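Local coordinates for putative immunoglobulin A1 protease (Bacteroides ovatus, PDB 3N6Z), which is of unproven function but may be a protease that cleaves immunoglobulin A1, at residues A[33-36]-A[37-40]; A[330-334]-A[335-339]. All coordinates share one frame; numbering follows the deposited sequence.

Interaction 1: A[33-36]-A[37-40]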
loop_
_atom_site.group_PDB
_atom_site.type_symbol
_atom_site.label_atom_id
_atom_site.label_comp_id
_atom_site.label_asym_id
_atom_site.label_seq_id
_atom_site.Cartn_x
_atom_site.Cartn_y
_atom_site.Cartn_z
ATOM N N ASP A 33 18.616 25.540 -10.834
ATOM C CA ASP A 33 18.515 24.333 -9.997
ATOM C C ASP A 33 17.059 24.177 -9.516
ATOM O O ASP A 33 16.270 25.136 -9.462
ATOM C CB ASP A 33 19.511 24.475 -8.835
ATOM C CG ASP A 33 19.802 23.184 -8.094
ATOM O OD1 ASP A 33 19.563 22.096 -8.598
ATOM O OD2 ASP A 33 20.324 23.292 -6.958
ATOM N N GLY A 34 16.673 22.948 -9.183
ATOM C CA GLY A 34 15.290 22.669 -8.793
ATOM C C GLY A 34 14.263 22.878 -9.911
ATOM O O GLY A 34 13.140 23.303 -9.641
ATOM N N ALA A 35 14.664 22.601 -11.161
ATOM C CA ALA A 35 13.816 22.827 -12.334
ATOM C C ALA A 35 13.320 24.287 -12.331
ATOM O O ALA A 35 12.121 24.564 -12.433
ATOM C CB ALA A 35 12.628 21.842 -12.363
ATOM N N GLY A 36 14.262 25.218 -12.164
ATOM C CA GLY A 36 13.956 26.639 -12.211
ATOM C C GLY A 36 13.108 27.109 -11.049
ATOM O O GLY A 36 12.278 27.995 -11.207
ATOM N N GLY A 37 13.271 26.463 -9.892
ATOM C CA GLY A 37 12.568 26.869 -8.695
ATOM C C GLY A 37 11.279 26.144 -8.366
ATOM O O GLY A 37 10.592 26.502 -7.413
ATOM N N LEU A 38 10.891 25.182 -9.187
ATOM C CA LEU A 38 9.752 24.318 -8.840
ATOM C C LEU A 38 10.020 23.488 -7.587
ATOM O O LEU A 38 9.069 23.098 -6.911
ATOM C CB LEU A 38 9.402 23.381 -10.013
ATOM C CG LEU A 38 8.850 24.010 -11.291
ATOM C CD1 LEU A 38 8.603 22.889 -12.346
ATOM C CD2 LEU A 38 7.624 24.759 -11.010
ATOM N N PHE A 39 11.299 23.235 -7.295
ATOM C CA PHE A 39 11.752 22.475 -6.120
ATOM C C PHE A 39 12.854 23.273 -5.429
ATOM O O PHE A 39 13.429 24.212 -6.007
ATOM C CB PHE A 39 12.272 21.089 -6.532
ATOM C CG PHE A 39 11.202 20.276 -7.198
ATOM C CD1 PHE A 39 10.289 19.549 -6.420
ATOM C CD2 PHE A 39 11.028 20.320 -8.560
ATOM C CE1 PHE A 39 9.273 18.880 -7.023
ATOM C CE2 PHE A 39 10.003 19.631 -9.149
ATOM C CZ PHE A 39 9.122 18.927 -8.389
ATOM N N GLU A 40 13.179 22.870 -4.214
ATOM C CA GLU A 40 14.232 23.550 -3.442
ATOM C C GLU A 40 15.574 23.442 -4.159
ATOM O O GLU A 40 16.360 24.404 -4.175
ATOM C CB GLU A 40 14.338 22.972 -2.015
ATOM C CG GLU A 40 15.616 23.326 -1.197
ATOM C CD GLU A 40 15.783 24.801 -0.837
ATOM O OE1 GLU A 40 14.812 25.584 -0.894
ATOM O OE2 GLU A 40 16.924 25.180 -0.470
HETATM O O HOH W 1 18.836 25.455 -5.434
#
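Gly34 O draws in two backbone N-H groups from later in the chain: Phe39 N at 3.0 Å in a sound hydrogen bond and Gly37 N in a weak one. Gly37 N is also weakly bonded to Asp33 O. From Gly34 to Gly37 every phi is positive, making this a short left-handed helical turn, a winding that Ala35 shares with three glycines. A side chain on Gly34 would run into Phe39 O, and one on Gly37 into the carbonyl of Gly36. Leu38 turns CG anti to its carbonyl carbon (chi1 -67°), which lays CG 3.5 Å from Ala35 O and CD1 4.2 Å from Ala35 CB. Phe39 takes the same first torsion (chi1 -61°); its ring presents an edge to the turn, with CD2 3.8 Å from Gly34 O and 4.4 Å from Ala35 CB. On the polar side, Asp33 OD1 receives Gly34 N weakly and Gly42 N as well, while a water donates to Asp33 OD2 and to Glu40 O, at 3.0 Å from each, tying the start of the turn to its exit. Val64 of helix 61-64 packs on Ala35, Leu38 and Phe39; Tyr50 stacks on the Phe39 ring and Glu40 pairs through its backbone with Met51, joining the turn to strand 50-52 at the N-terminal end of the beta-helix.

Interaction 2: A[330-334]-A[335-339]; sequences VAKSA and EELGN
Glu336 OE1 is gripped by Ser333 N, 3.0 Å away over a nearly straight bond (173°), and by a water that donates to it. With Glu336 N returning to Ser333 OG at 3.0 Å, the two residues form a capping box at the N-terminus of helix 334-344, just after the last strand, 330-332, of a parallel beta-helix sheet. The Ser333 N-H meets the carboxylate oxygen from above the carboxylate plane. Ser333 OG sits between its own backbone N and carbonyl carbon (chi1 67°), a position from which it faces the first turn and also touches Glu336 CG at 3.2 Å. Glu336 starts with CG beside its backbone N, and the rest of the chain runs extended back to the cap. Lys332 bends at chi2 (-73°) and crosses the glutamate at about a right angle, CD packing 3.5 Å from Glu336 OE1; its NZ stays beyond salt-bridge range and reaches that oxygen through the water, to which it donates. An alanine in place of Glu336 would probably leave Ser333 N without its acceptor and the Lys332 ammonium without its water-linked anion. The helix then opens with Leu337 N bonded to Ser333 O and Gly338 N to Ala334 O. Leu337, which also packs on Tyr300, Cys302 and Trp271, reaches back to the end of the strand: its CD2 lies 3.9 Å from Lys332 CB.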
loop_
_atom_site.group_PDB
_atom_site.type_symbol
_atom_site.label_atom_id
_atom_site.label_comp_id
_atom_site.label_asym_id
_atom_site.label_seq_id
_atom_site.Cartn_x
_atom_site.Cartn_y
_atom_site.Cartn_z
ATOM N N VAL A 330 -1.490 -17.928 12.254
ATOM C CA VAL A 330 -1.476 -18.418 13.626
ATOM C C VAL A 330 -1.767 -17.286 14.607
ATOM O O VAL A 330 -1.124 -16.239 14.546
ATOM C CB VAL A 330 -0.106 -19.057 13.935
ATOM C CG1 VAL A 330 0.022 -19.410 15.437
ATOM C CG2 VAL A 330 0.125 -20.289 13.012
ATOM N N ALA A 331 -2.698 -17.496 15.514
ATOM C CA ALA A 331 -3.047 -16.491 16.492
ATOM C C ALA A 331 -1.929 -16.213 17.505
ATOM O O ALA A 331 -1.241 -17.134 17.965
ATOM C CB ALA A 331 -4.348 -16.858 17.207
ATOM N N LYS A 332 -1.791 -14.944 17.862
ATOM C CA LYS A 332 -0.875 -14.464 18.877
ATOM C C LYS A 332 -1.547 -13.399 19.750
ATOM O O LYS A 332 -2.447 -12.692 19.301
ATOM C CB LYS A 332 0.382 -13.859 18.238
ATOM C CG LYS A 332 1.245 -14.875 17.470
ATOM C CD LYS A 332 1.977 -15.781 18.479
ATOM C CE LYS A 332 2.501 -17.074 17.888
ATOM N NZ LYS A 332 3.289 -17.810 18.919
ATOM N N SER A 333 -1.052 -13.239 20.975
ATOM C CA SER A 333 -1.489 -12.153 21.840
ATOM C C SER A 333 -0.924 -10.827 21.338
ATOM O O SER A 333 0.070 -10.812 20.634
ATOM C CB SER A 333 -1.062 -12.365 23.298
ATOM O OG SER A 333 0.335 -12.276 23.420
ATOM N N ALA A 334 -1.490 -9.736 21.831
ATOM C CA ALA A 334 -0.958 -8.400 21.538
ATOM C C ALA A 334 0.506 -8.298 21.967
ATOM O O ALA A 334 1.324 -7.725 21.253
ATOM C CB ALA A 334 -1.819 -7.293 22.215
ATOM N N GLU A 335 0.829 -8.816 23.166
ATOM C CA GLU A 335 2.193 -8.719 23.678
ATOM C C GLU A 335 3.153 -9.510 22.794
ATOM O O GLU A 335 4.234 -9.024 22.428
ATOM C CB GLU A 335 2.290 -9.212 25.127
ATOM C CG GLU A 335 3.699 -9.061 25.729
ATOM C CD GLU A 335 3.871 -9.762 27.094
ATOM O OE1 GLU A 335 2.862 -10.200 27.702
ATOM O OE2 GLU A 335 5.037 -9.888 27.540
ATOM N N GLU A 336 2.744 -10.722 22.424
ATOM C CA GLU A 336 3.551 -11.534 21.507
ATOM C C GLU A 336 3.770 -10.842 20.171
ATOM O O GLU A 336 4.881 -10.866 19.637
ATOM C CB GLU A 336 2.937 -12.910 21.310
ATOM C CG GLU A 336 3.016 -13.752 22.607
ATOM C CD GLU A 336 2.022 -14.905 22.699
ATOM O OE1 GLU A 336 1.139 -15.085 21.809
ATOM O OE2 GLU A 336 2.109 -15.654 23.712
ATOM N N LEU A 337 2.708 -10.295 19.613
ATOM C CA LEU A 337 2.820 -9.608 18.302
ATOM C C LEU A 337 3.737 -8.416 18.348
ATOM O O LEU A 337 4.498 -8.187 17.422
ATOM C CB LEU A 337 1.474 -9.137 17.800
ATOM C CG LEU A 337 0.594 -10.115 17.111
ATOM C CD1 LEU A 337 -0.670 -9.411 16.629
ATOM C CD2 LEU A 337 1.317 -10.839 15.934
ATOM N N GLY A 338 3.695 -7.664 19.443
ATOM C CA GLY A 338 4.622 -6.538 19.590
ATOM C C GLY A 338 6.065 -6.991 19.510
ATOM O O GLY A 338 6.864 -6.348 18.836
ATOM N N ASN A 339 6.397 -8.080 20.212
ATOM C CA ASN A 339 7.736 -8.716 20.152
ATOM C C ASN A 339 8.098 -9.124 18.768
ATOM O O ASN A 339 9.198 -8.878 18.278
ATOM C CB ASN A 339 7.806 -10.036 20.978
ATOM C CG ASN A 339 7.829 -9.817 22.479
ATOM O OD1 ASN A 339 8.032 -8.701 22.975
ATOM N ND2 ASN A 339 7.593 -10.901 23.221
HETATM O O HOH W 2 1.428 -17.989 21.154
#

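Overall arrangement
Interactions 1 and 2 lie on opposite sides of the chain's centre, their own centres 47 Å apart and their nearest atoms about 36 Å apart, and they share no element. Both are local and partly buried, each mixing buried residues with exposed ones. Interaction 1 precedes the first strand of the beta-helix; interaction 2 follows strand 330-332, an outermost strand of its nine-stranded sheet. Their chemistry differs accordingly. Residues 33-40 rely on backbone carbonyls and glycines in a left-handed turn with Ala35, Leu38 and Phe39 packed beside it, whereas 330-339 starts a right-handed helix with a side-chain capping box and a lysine linked to its glutamate through water. In each, one water bridges a carboxylate to a second group.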